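Long-range contacts in nucleocapsid (Crimean-congo hemorrhagic fever virus, PDB 4AKL), which binds single- and double-stranded RNA, probably takes part in packaging the viral genome, and probably also cuts DNA as a sequence-nonspecific endonuclease: residues K104-S109 with F124-A129; E116-E121 with Y374-V379; Q128-W133 with Q303-F308; Y311-K316 with A378-G383. All coordinates share one frame; numbering follows the deposited sequence. Where two conformers were deposited one is given.

In the fold
All four contacts are buried, and none is a surface contact; contact 3 lies nearest the middle of the chain. Contacts 1, 2 and 3 use helix 120-136 or its start, contacts 3 and 4 share helix 306-316, and the loop at 374-383 serves contacts 2 and 4. Chemistry follows place. Contact 3 is almost purely apolar, an aromatic ring on alanines; contacts 1 and 4 each add an indole N-H bonded to an amide or carbonyl oxygen; contact 2, where loop meets loop beside the helix start, is bridged by water. Trp106 also packs on His376, Tyr312 and Ala378, so contacts 1, 2 and 4 meet round one indole.

Contact 1 (K104-S109 with F124-A129); sequences KSWDES and FNYQQA
Ser105 opens the contact with its hydroxyl, OG lying 3.3 Å from CG of Asn125, against the flank of that side chain. Trp106 gives most of what segment 104-109 buries. Its CG stands between the backbone N and the carbonyl carbon (chi1 44°), which swings the indole from the short helix 104-107 toward helix 120-136. There NE1 donates to OD1 of Asn125 at 2.7 Å. The bond is short but bent (135° at the hydrogen), and the donor is tilted out of the carbonyl plane. The amide is steadied by a second bond, from ND2 to Thr102 O. Over the indole, CB of Tyr126 makes a CH-pi contact 4.0 Å from the centroid of the five-membered ring. The phenol ring turns its edge to the face of the six-membered ring in a T-shaped pair, planes 72° apart, while its OH is hydrogen-bonded to Ser309 OG and to the backbone N of Asp305. One helical turn on from Asn125, Ala129 CB meets the indole rim, 4.1 Å from CZ2. This is helix-on-helix packing through one wedged tryptophan, inside the mainly helical globular domain of a nairovirus nucleocapsid.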
# COMPACT_ATOMS: atom_id res chain seq x y z
N LYS A 104 -1.24 10.98 -14.31
CA LYS A 104 -0.44 10.80 -15.51
C LYS A 104 1.05 10.48 -15.22
O LYS A 104 1.70 9.83 -16.03
CB LYS A 104 -0.59 12.04 -16.46
CG LYS A 104 0.01 13.33 -15.95
CD LYS A 104 0.28 14.41 -17.06
CE LYS A 104 -0.98 15.21 -17.49
NZ LYS A 104 -0.65 16.69 -17.77
N SER A 105 1.56 10.92 -14.07
CA SER A 105 2.99 10.74 -13.76
C SER A 105 3.43 9.26 -13.73
O SER A 105 4.55 8.92 -14.13
CB SER A 105 3.41 11.50 -12.46
OG SER A 105 2.81 10.97 -11.31
N TRP A 106 2.52 8.40 -13.26
CA TRP A 106 2.71 6.95 -13.28
C TRP A 106 1.90 6.24 -14.36
O TRP A 106 2.41 5.29 -14.98
CB TRP A 106 2.43 6.33 -11.88
CG TRP A 106 1.21 6.79 -11.12
CD1 TRP A 106 1.09 7.93 -10.37
CD2 TRP A 106 -0.01 6.11 -11.01
NE1 TRP A 106 -0.14 8.01 -9.82
CE2 TRP A 106 -0.85 6.90 -10.18
CE3 TRP A 106 -0.50 4.92 -11.52
CZ2 TRP A 106 -2.14 6.53 -9.86
CZ3 TRP A 106 -1.80 4.56 -11.21
CH2 TRP A 106 -2.59 5.35 -10.37
N ASP A 107 0.66 6.65 -14.59
CA ASP A 107 -0.22 5.99 -15.57
C ASP A 107 0.32 6.06 -17.01
O ASP A 107 0.34 5.05 -17.72
CB ASP A 107 -1.66 6.56 -15.47
CG ASP A 107 -2.61 6.03 -16.57
OD1 ASP A 107 -2.78 4.78 -16.70
OD2 ASP A 107 -3.22 6.90 -17.29
N GLU A 108 0.78 7.22 -17.44
CA GLU A 108 1.34 7.40 -18.79
C GLU A 108 2.77 6.82 -18.92
O GLU A 108 3.34 6.74 -20.02
CB GLU A 108 1.28 8.88 -19.22
CG GLU A 108 -0.13 9.30 -19.61
CD GLU A 108 -0.21 10.73 -20.21
OE1 GLU A 108 0.82 11.47 -20.28
OE2 GLU A 108 -1.33 11.11 -20.61
N SER A 109 3.34 6.42 -17.79
CA SER A 109 4.66 5.79 -17.75
C SER A 109 4.56 4.32 -17.39
O SER A 109 5.57 3.73 -17.09
CB SER A 109 5.56 6.51 -16.73
OG SER A 109 5.90 7.76 -17.27
N PHE A 124 4.67 9.23 -4.60
CA PHE A 124 3.84 10.18 -3.83
C PHE A 124 2.54 10.47 -4.50
O PHE A 124 1.51 10.47 -3.84
CB PHE A 124 4.57 11.49 -3.56
CG PHE A 124 5.66 11.39 -2.54
CD1 PHE A 124 5.69 10.38 -1.57
CD2 PHE A 124 6.65 12.34 -2.52
CE1 PHE A 124 6.72 10.34 -0.62
CE2 PHE A 124 7.67 12.29 -1.57
CZ PHE A 124 7.69 11.28 -0.63
N ASN A 125 2.57 10.68 -5.83
CA ASN A 125 1.38 10.95 -6.60
C ASN A 125 0.37 9.79 -6.50
O ASN A 125 -0.84 10.03 -6.39
CB ASN A 125 1.76 11.23 -8.06
CG ASN A 125 0.54 11.54 -8.96
OD1 ASN A 125 -0.29 10.66 -9.24
ND2 ASN A 125 0.44 12.78 -9.41
N TYR A 126 0.87 8.55 -6.52
CA TYR A 126 -0.01 7.41 -6.44
C TYR A 126 -0.70 7.37 -5.06
O TYR A 126 -1.86 7.10 -4.96
CB TYR A 126 0.79 6.09 -6.69
CG TYR A 126 0.10 4.84 -6.18
CD1 TYR A 126 0.26 4.43 -4.90
CD2 TYR A 126 -0.72 4.10 -7.00
CE1 TYR A 126 -0.37 3.26 -4.42
CE2 TYR A 126 -1.38 2.92 -6.54
CZ TYR A 126 -1.19 2.51 -5.24
OH TYR A 126 -1.79 1.34 -4.71
N GLN A 127 0.05 7.63 -3.99
CA GLN A 127 -0.54 7.60 -2.64
C GLN A 127 -1.61 8.66 -2.51
O GLN A 127 -2.70 8.40 -2.00
CB GLN A 127 0.52 7.74 -1.54
CG GLN A 127 1.58 6.59 -1.54
CD GLN A 127 1.04 5.19 -1.19
OE1 GLN A 127 -0.05 5.04 -0.59
NE2 GLN A 127 1.80 4.16 -1.57
N GLN A 128 -1.32 9.86 -3.01
CA GLN A 128 -2.31 10.96 -2.93
C GLN A 128 -3.51 10.64 -3.78
O GLN A 128 -4.67 10.95 -3.39
CB GLN A 128 -1.67 12.31 -3.34
CG GLN A 128 -0.50 12.75 -2.43
CD GLN A 128 -0.79 12.55 -0.88
OE1 GLN A 128 -0.10 11.77 -0.16
NE2 GLN A 128 -1.83 13.22 -0.40
N ALA A 129 -3.26 10.04 -4.95
CA ALA A 129 -4.35 9.64 -5.83
C ALA A 129 -5.29 8.61 -5.17
O ALA A 129 -6.49 8.67 -5.35
CB ALA A 129 -3.83 9.14 -7.17

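Contact 2 (E116-E121 with Y374-V379); sequences EVPKIE and YMHPAV
Val117-Pro118 and Met375-His376 run alongside each other in the same direction, with CA of Pro118 and CA of His376 5.8 Å apart, and a water ties the two backbones: it donates to Glu116 O at 2.7 Å and accepts from His376 N at 3.0 Å. Pro118 is the main wedge. Its CD reaches the carbonyl oxygen of Tyr374, at 3.1 Å from O, while CB of the same ring abuts the imidazole edge of His376, 3.7 Å from CD2 and near the ring plane. Beside it, Val117 CG2 lies 3.8 Å from Tyr374 CB; these side chains point the same way, and the phenol leads away from the contact; a bound triethylene glycol, probably from the crystallisation liquor, lies about 4 Å from the tyrosine side chain. The imidazole is gripped at both nitrogens. ND1 accepts from Ala378 N at 3.1 Å (157° at the hydrogen), and NE2 is bonded to Gln122 O; with CG anti to the backbone N (chi1 -172°), the ring reaches both. Pro377 CD lies over one of its faces. The His376-Val379 segment is a type I beta turn, closed by the bond from Val379 N to His376 O. What results is a turn docked beside the N-terminal end of helix 120-136, whose N-cap is Lys119, joining two parts of the globular domain far apart in sequence.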
# COMPACT_ATOMS: atom_id res chain seq x y z
N GLU A 116 11.39 -0.40 -14.68
CA GLU A 116 12.25 0.41 -13.80
C GLU A 116 11.61 0.80 -12.49
O GLU A 116 10.35 0.89 -12.34
CB GLU A 116 12.66 1.72 -14.46
CG GLU A 116 13.09 1.70 -15.94
CD GLU A 116 14.55 1.28 -16.16
OE1 GLU A 116 15.20 0.82 -15.17
OE2 GLU A 116 15.04 1.40 -17.34
N VAL A 117 12.49 1.05 -11.55
CA VAL A 117 12.19 1.64 -10.28
C VAL A 117 11.47 2.96 -10.51
O VAL A 117 11.84 3.73 -11.41
CB VAL A 117 13.50 1.87 -9.48
CG1 VAL A 117 13.23 2.72 -8.22
CG2 VAL A 117 14.17 0.50 -9.13
N PRO A 118 10.44 3.25 -9.74
CA PRO A 118 9.79 4.52 -9.91
C PRO A 118 10.58 5.70 -9.33
O PRO A 118 11.37 5.52 -8.41
CB PRO A 118 8.49 4.36 -9.15
CG PRO A 118 8.72 3.35 -8.17
CD PRO A 118 9.76 2.42 -8.72
N LYS A 119 10.37 6.87 -9.87
CA LYS A 119 10.80 8.13 -9.24
C LYS A 119 9.95 8.33 -7.99
O LYS A 119 8.79 7.88 -7.92
CB LYS A 119 10.63 9.28 -10.20
CG LYS A 119 11.60 9.17 -11.40
CD LYS A 119 11.03 9.78 -12.74
CE LYS A 119 10.47 8.66 -13.66
NZ LYS A 119 9.44 9.10 -14.70
N ILE A 120 10.49 9.03 -7.01
CA ILE A 120 9.78 9.19 -5.77
C ILE A 120 8.43 9.94 -6.02
O ILE A 120 7.46 9.65 -5.36
CB ILE A 120 10.67 9.87 -4.70
CG1 ILE A 120 10.04 9.84 -3.31
CG2 ILE A 120 10.98 11.30 -5.09
CD1 ILE A 120 9.86 8.50 -2.72
N GLU A 121 8.40 10.87 -6.98
CA GLU A 121 7.21 11.69 -7.24
C GLU A 121 6.07 10.78 -7.73
O GLU A 121 4.94 10.98 -7.37
CB GLU A 121 7.46 12.77 -8.31
CG GLU A 121 8.34 13.98 -7.96
CD GLU A 121 9.88 13.73 -8.02
OE1 GLU A 121 10.32 12.63 -8.46
OE2 GLU A 121 10.62 14.66 -7.60
N TYR A 374 11.15 -2.86 -4.96
CA TYR A 374 11.14 -1.52 -5.47
C TYR A 374 10.03 -1.17 -6.45
O TYR A 374 9.85 0.01 -6.76
CB TYR A 374 12.45 -1.23 -6.16
CG TYR A 374 13.61 -1.18 -5.23
CD1 TYR A 374 13.63 -0.28 -4.16
CD2 TYR A 374 14.72 -2.01 -5.43
CE1 TYR A 374 14.71 -0.20 -3.30
CE2 TYR A 374 15.80 -1.94 -4.57
CZ TYR A 374 15.78 -1.02 -3.50
OH TYR A 374 16.84 -0.95 -2.65
N MET A 375 9.33 -2.17 -6.93
CA MET A 375 8.28 -1.97 -7.93
C MET A 375 7.26 -0.96 -7.49
O MET A 375 6.91 -0.91 -6.31
CB MET A 375 7.56 -3.31 -8.19
CG MET A 375 6.64 -3.28 -9.36
SD MET A 375 5.96 -4.93 -9.70
CE MET A 375 7.33 -5.69 -10.47
N HIS A 376 6.78 -0.17 -8.42
CA HIS A 376 5.70 0.82 -8.14
C HIS A 376 4.44 0.07 -7.80
O HIS A 376 4.14 -0.97 -8.43
CB HIS A 376 5.50 1.75 -9.31
CG HIS A 376 4.57 2.90 -9.07
ND1 HIS A 376 3.20 2.76 -9.06
CD2 HIS A 376 4.81 4.22 -8.86
CE1 HIS A 376 2.65 3.93 -8.84
NE2 HIS A 376 3.60 4.84 -8.73
N PRO A 377 3.65 0.59 -6.81
CA PRO A 377 2.48 -0.13 -6.33
C PRO A 377 1.30 -0.27 -7.25
O PRO A 377 0.33 -1.00 -6.91
CB PRO A 377 2.03 0.71 -5.11
CG PRO A 377 2.57 2.07 -5.33
CD PRO A 377 3.91 1.77 -5.96
N ALA A 378 1.35 0.40 -8.38
CA ALA A 378 0.30 0.35 -9.40
C ALA A 378 0.66 -0.65 -10.49
O ALA A 378 -0.09 -0.75 -11.45
CB ALA A 378 0.09 1.70 -10.01
N VAL A 379 1.77 -1.37 -10.34
CA VAL A 379 2.22 -2.34 -11.34
C VAL A 379 1.75 -3.76 -10.97
O VAL A 379 2.03 -4.26 -9.87
CB VAL A 379 3.74 -2.30 -11.54
CG1 VAL A 379 4.22 -3.35 -12.62
CG2 VAL A 379 4.18 -0.87 -11.91
O HOH W 1 8.11 0.05 -11.09

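Contact 3 (Q128-W133 with Q303-F308); sequences QAALKW and QIDTVF
Phe308 is the bump and Ala129, Ala130 and Trp133 form the hollow that receives it. Phe308 CG is anti to its own backbone N (chi1 -180°), which extends the ring onto helix 120-136. One face rests on the helix backbone: Ala130 CA stands over its centre, 3.7 Å from the centroid and 10° off the normal, a CH-pi approach consistent with the small alanine side chains here. The Ala130 methyl lies over the same face, CB 3.6 Å from CD2, and Ala129 CB meets the far end of the ring, 3.9 Å from CZ. Trp133 stands against the CD1-CE1 edge of the phenyl ring. Its indole turns a face to that edge, CG 3.5 Å from Phe308 CD1, in a T-shaped pair with planes 69° apart. The two side chains pass alongside each other, pointing opposite ways. This is the docking of a helix start on a neighbouring helix: Asp305 is the N-cap of helix 306-316, its OD1 accepting a weak but straight bond from Phe308 N at 3.3 Å. The other carboxylate oxygen, OD2, lies 3.3 Å from Ala130 CB and takes its polar partners from Arg134 and Asn468. Val307 packs obliquely against the indole's benzene ring, CG1 3.9 Å from Trp133 CZ3 and CG2 near CH2. Helix 86-98 also holds the tryptophan: NE1 is bonded to Gly92 O, and Trp95 meets the indole edge-to-face.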
# COMPACT_ATOMS: atom_id res chain seq x y z
N GLN A 128 -1.32 9.86 -3.01
CA GLN A 128 -2.31 10.96 -2.93
C GLN A 128 -3.51 10.64 -3.78
O GLN A 128 -4.67 10.95 -3.39
CB GLN A 128 -1.67 12.31 -3.34
CG GLN A 128 -0.50 12.75 -2.43
CD GLN A 128 -0.79 12.55 -0.88
OE1 GLN A 128 -0.10 11.77 -0.16
NE2 GLN A 128 -1.83 13.22 -0.40
N ALA A 129 -3.26 10.04 -4.95
CA ALA A 129 -4.35 9.64 -5.83
C ALA A 129 -5.29 8.61 -5.17
O ALA A 129 -6.49 8.67 -5.35
CB ALA A 129 -3.83 9.14 -7.17
N ALA A 130 -4.73 7.69 -4.41
CA ALA A 130 -5.49 6.65 -3.72
C ALA A 130 -6.40 7.24 -2.65
O ALA A 130 -7.52 6.82 -2.49
CB ALA A 130 -4.56 5.61 -3.11
N LEU A 131 -5.89 8.19 -1.92
CA LEU A 131 -6.72 8.85 -0.92
C LEU A 131 -7.83 9.69 -1.60
O LEU A 131 -8.99 9.64 -1.18
CB LEU A 131 -5.87 9.69 0.00
CG LEU A 131 -4.88 8.92 0.89
CD1 LEU A 131 -3.78 9.92 1.50
CD2 LEU A 131 -5.57 8.07 2.02
N LYS A 132 -7.48 10.39 -2.67
CA LYS A 132 -8.47 11.14 -3.42
C LYS A 132 -9.61 10.26 -3.97
O LYS A 132 -10.79 10.60 -3.82
CB LYS A 132 -7.82 11.91 -4.57
CG LYS A 132 -8.79 12.87 -5.35
CD LYS A 132 -8.01 13.85 -6.24
CE LYS A 132 -8.93 14.51 -7.33
NZ LYS A 132 -10.16 15.01 -6.73
N TRP A 133 -9.24 9.13 -4.60
CA TRP A 133 -10.17 8.19 -5.12
C TRP A 133 -11.13 7.77 -4.02
O TRP A 133 -12.34 7.81 -4.24
CB TRP A 133 -9.41 7.00 -5.68
CG TRP A 133 -10.19 5.88 -6.24
CD1 TRP A 133 -10.57 5.69 -7.55
CD2 TRP A 133 -10.67 4.77 -5.52
NE1 TRP A 133 -11.27 4.52 -7.69
CE2 TRP A 133 -11.35 3.92 -6.46
CE3 TRP A 133 -10.61 4.38 -4.19
CZ2 TRP A 133 -11.94 2.69 -6.08
CZ3 TRP A 133 -11.21 3.15 -3.80
CH2 TRP A 133 -11.87 2.33 -4.77
N GLN A 303 3.92 1.14 -0.55
CA GLN A 303 2.86 0.27 -0.00
C GLN A 303 1.66 0.30 -0.90
O GLN A 303 1.13 1.37 -1.24
CB GLN A 303 2.42 0.70 1.41
CG GLN A 303 3.26 0.11 2.54
CD GLN A 303 2.94 0.74 3.87
OE1 GLN A 303 1.83 1.26 4.09
NE2 GLN A 303 3.91 0.71 4.76
N ILE A 304 1.20 -0.87 -1.29
CA ILE A 304 0.09 -0.95 -2.19
C ILE A 304 -1.22 -0.55 -1.45
O ILE A 304 -1.42 -0.88 -0.32
CB ILE A 304 0.08 -2.33 -2.87
CG1 ILE A 304 -1.08 -2.41 -3.86
CG2 ILE A 304 0.03 -3.49 -1.84
CD1 ILE A 304 -0.91 -3.62 -4.84
N ASP A 305 -2.06 0.23 -2.12
CA ASP A 305 -3.40 0.38 -1.71
C ASP A 305 -4.19 -0.63 -2.52
O ASP A 305 -4.41 -0.47 -3.74
CB ASP A 305 -3.90 1.80 -1.98
CG ASP A 305 -5.33 2.01 -1.48
OD1 ASP A 305 -6.07 1.02 -1.43
OD2 ASP A 305 -5.70 3.17 -1.13
N THR A 306 -4.62 -1.67 -1.83
CA THR A 306 -5.17 -2.86 -2.45
C THR A 306 -6.39 -2.57 -3.28
O THR A 306 -6.49 -3.00 -4.42
CB THR A 306 -5.45 -3.96 -1.38
OG1 THR A 306 -4.20 -4.34 -0.81
CG2 THR A 306 -6.14 -5.24 -1.95
N VAL A 307 -7.32 -1.82 -2.74
CA VAL A 307 -8.51 -1.57 -3.48
C VAL A 307 -8.26 -0.57 -4.63
O VAL A 307 -8.78 -0.77 -5.73
CB VAL A 307 -9.69 -1.18 -2.54
CG1 VAL A 307 -9.51 0.20 -1.97
CG2 VAL A 307 -11.02 -1.29 -3.34
N PHE A 308 -7.45 0.46 -4.39
CA PHE A 308 -7.17 1.45 -5.42
C PHE A 308 -6.47 0.84 -6.61
O PHE A 308 -6.89 1.04 -7.78
CB PHE A 308 -6.34 2.61 -4.85
CG PHE A 308 -6.02 3.67 -5.86
CD1 PHE A 308 -7.03 4.44 -6.44
CD2 PHE A 308 -4.73 3.89 -6.26
CE1 PHE A 308 -6.75 5.39 -7.35
CE2 PHE A 308 -4.43 4.82 -7.17
CZ PHE A 308 -5.43 5.60 -7.74

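Contact 4 (Y311-K316 with A378-G383); sequences YYWLYK and AVLTAG
Trp313 projects from helix 306-316 with its N-H edge toward one carbonyl of the loop and one face toward a leucine. NE1 donates to Ala378 O at 2.7 Å, with 149° at the hydrogen; the donor stands well above the carbonyl plane, so the bond is short without following a lone pair. Leu380 lies obliquely across the indole. CD1 sits over the six-membered ring, 3.6 Å from its centroid and 10° off the normal, a nearly vertical CH-pi contact. CG of Leu380 is anti to the backbone N (chi1 -168°), which brings CD1 there while CB lies over the same face near NE1 and CE2. Between these two anchors the peptide runs along the indole, with Val379 O 3.6 Å from Trp313 CZ2. Leu380 N lies 3.5 Å from NE1, but both are donors and do not bond; Leu380 N is bonded to Tyr110 OH instead. Tyr312 comes to the same carbonyl edge-on, CE2 3.6 Å from Ala378 O, and brushes the methyl at 4.0 Å between CE2 and CB. Over one face of its phenol lies Lys316 CG, one turn further along the helix. Lys316 NZ forms a salt bridge with Asp107 OD1, to which the Tyr312 hydroxyl is also hydrogen-bonded. Leu380 is also linked by backbone hydrogen bonds to Ala364. The contact is loop-on-helix packing in the helical globular domain, where the irregular chain leading to helix 385-392 is pinned to helix 306-316 by a tryptophan bonded at its edge and covered on a face.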
# COMPACT_ATOMS: atom_id res chain seq x y z
N TYR A 311 -8.71 -1.37 -8.69
CA TYR A 311 -9.61 -0.65 -9.58
C TYR A 311 -8.82 -0.04 -10.77
O TYR A 311 -9.34 0.01 -11.92
CB TYR A 311 -10.42 0.41 -8.82
CG TYR A 311 -11.78 -0.11 -8.42
CD1 TYR A 311 -12.81 -0.11 -9.32
CD2 TYR A 311 -12.01 -0.65 -7.16
CE1 TYR A 311 -14.07 -0.61 -8.98
CE2 TYR A 311 -13.25 -1.15 -6.81
CZ TYR A 311 -14.28 -1.13 -7.72
OH TYR A 311 -15.47 -1.65 -7.37
N TYR A 312 -7.59 0.40 -10.51
CA TYR A 312 -6.74 0.89 -11.56
C TYR A 312 -6.53 -0.22 -12.63
O TYR A 312 -6.55 0.06 -13.84
CB TYR A 312 -5.41 1.34 -10.99
CG TYR A 312 -4.44 1.75 -12.03
CD1 TYR A 312 -4.71 2.84 -12.85
CD2 TYR A 312 -3.25 1.06 -12.21
CE1 TYR A 312 -3.81 3.24 -13.85
CE2 TYR A 312 -2.32 1.46 -13.23
CZ TYR A 312 -2.60 2.54 -14.03
OH TYR A 312 -1.71 2.93 -15.02
N TRP A 313 -6.34 -1.47 -12.18
CA TRP A 313 -6.08 -2.56 -13.12
C TRP A 313 -7.32 -2.89 -13.91
O TRP A 313 -7.23 -3.15 -15.10
CB TRP A 313 -5.49 -3.81 -12.41
CG TRP A 313 -4.11 -3.52 -11.82
CD1 TRP A 313 -3.11 -2.72 -12.38
CD2 TRP A 313 -3.60 -3.96 -10.58
NE1 TRP A 313 -2.02 -2.68 -11.57
CE2 TRP A 313 -2.29 -3.43 -10.44
CE3 TRP A 313 -4.11 -4.78 -9.56
CZ2 TRP A 313 -1.50 -3.69 -9.36
CZ3 TRP A 313 -3.33 -5.02 -8.48
CH2 TRP A 313 -2.03 -4.48 -8.37
N LEU A 314 -8.48 -2.86 -13.26
CA LEU A 314 -9.72 -2.96 -13.99
C LEU A 314 -9.83 -1.88 -15.07
O LEU A 314 -10.10 -2.19 -16.24
CB LEU A 314 -10.90 -2.81 -13.09
CG LEU A 314 -11.22 -3.82 -12.03
CD1 LEU A 314 -12.57 -3.40 -11.40
CD2 LEU A 314 -11.28 -5.27 -12.59
N TYR A 315 -9.57 -0.63 -14.69
CA TYR A 315 -9.59 0.47 -15.65
C TYR A 315 -8.62 0.20 -16.81
O TYR A 315 -9.03 0.21 -17.96
CB TYR A 315 -9.35 1.80 -14.92
CG TYR A 315 -8.89 2.87 -15.79
CD1 TYR A 315 -9.79 3.60 -16.59
CD2 TYR A 315 -7.56 3.19 -15.84
CE1 TYR A 315 -9.31 4.66 -17.42
CE2 TYR A 315 -7.10 4.23 -16.67
CZ TYR A 315 -7.98 4.94 -17.45
OH TYR A 315 -7.48 5.97 -18.26
N LYS A 316 -7.36 -0.10 -16.50
CA LYS A 316 -6.38 -0.36 -17.54
C LYS A 316 -6.71 -1.54 -18.45
O LYS A 316 -6.35 -1.49 -19.58
CB LYS A 316 -4.99 -0.61 -16.96
CG LYS A 316 -4.37 0.58 -16.36
CD LYS A 316 -4.14 1.76 -17.40
CE LYS A 316 -2.80 1.59 -18.11
NZ LYS A 316 -2.39 2.87 -18.75
N ALA A 378 1.35 0.40 -8.38
CA ALA A 378 0.30 0.35 -9.40
C ALA A 378 0.66 -0.65 -10.49
O ALA A 378 -0.09 -0.75 -11.45
CB ALA A 378 0.09 1.70 -10.01
N VAL A 379 1.77 -1.37 -10.34
CA VAL A 379 2.22 -2.34 -11.34
C VAL A 379 1.75 -3.76 -10.97
O VAL A 379 2.03 -4.26 -9.87
CB VAL A 379 3.74 -2.30 -11.54
CG1 VAL A 379 4.22 -3.35 -12.62
CG2 VAL A 379 4.18 -0.87 -11.91
N LEU A 380 0.99 -4.37 -11.89
CA LEU A 380 0.51 -5.74 -11.73
C LEU A 380 1.61 -6.78 -11.90
O LEU A 380 2.56 -6.58 -12.62
CB LEU A 380 -0.62 -6.02 -12.71
CG LEU A 380 -1.43 -7.32 -12.49
CD1 LEU A 380 -2.07 -7.38 -11.07
CD2 LEU A 380 -2.51 -7.44 -13.54
N THR A 381 1.44 -7.88 -11.19
CA THR A 381 2.26 -9.10 -11.30
C THR A 381 1.33 -10.28 -11.04
O THR A 381 0.19 -10.10 -10.54
CB THR A 381 3.42 -9.23 -10.23
OG1 THR A 381 2.85 -9.23 -8.93
CG2 THR A 381 4.43 -8.11 -10.33
N ALA A 382 1.80 -11.49 -11.39
CA ALA A 382 1.04 -12.71 -11.14
C ALA A 382 0.70 -12.78 -9.64
O ALA A 382 -0.43 -13.04 -9.30
CB ALA A 382 1.82 -14.02 -11.63
N GLY A 383 1.66 -12.50 -8.76
CA GLY A 383 1.42 -12.52 -7.35
C GLY A 383 0.44 -11.43 -6.88
O GLY A 383 -0.24 -11.62 -5.89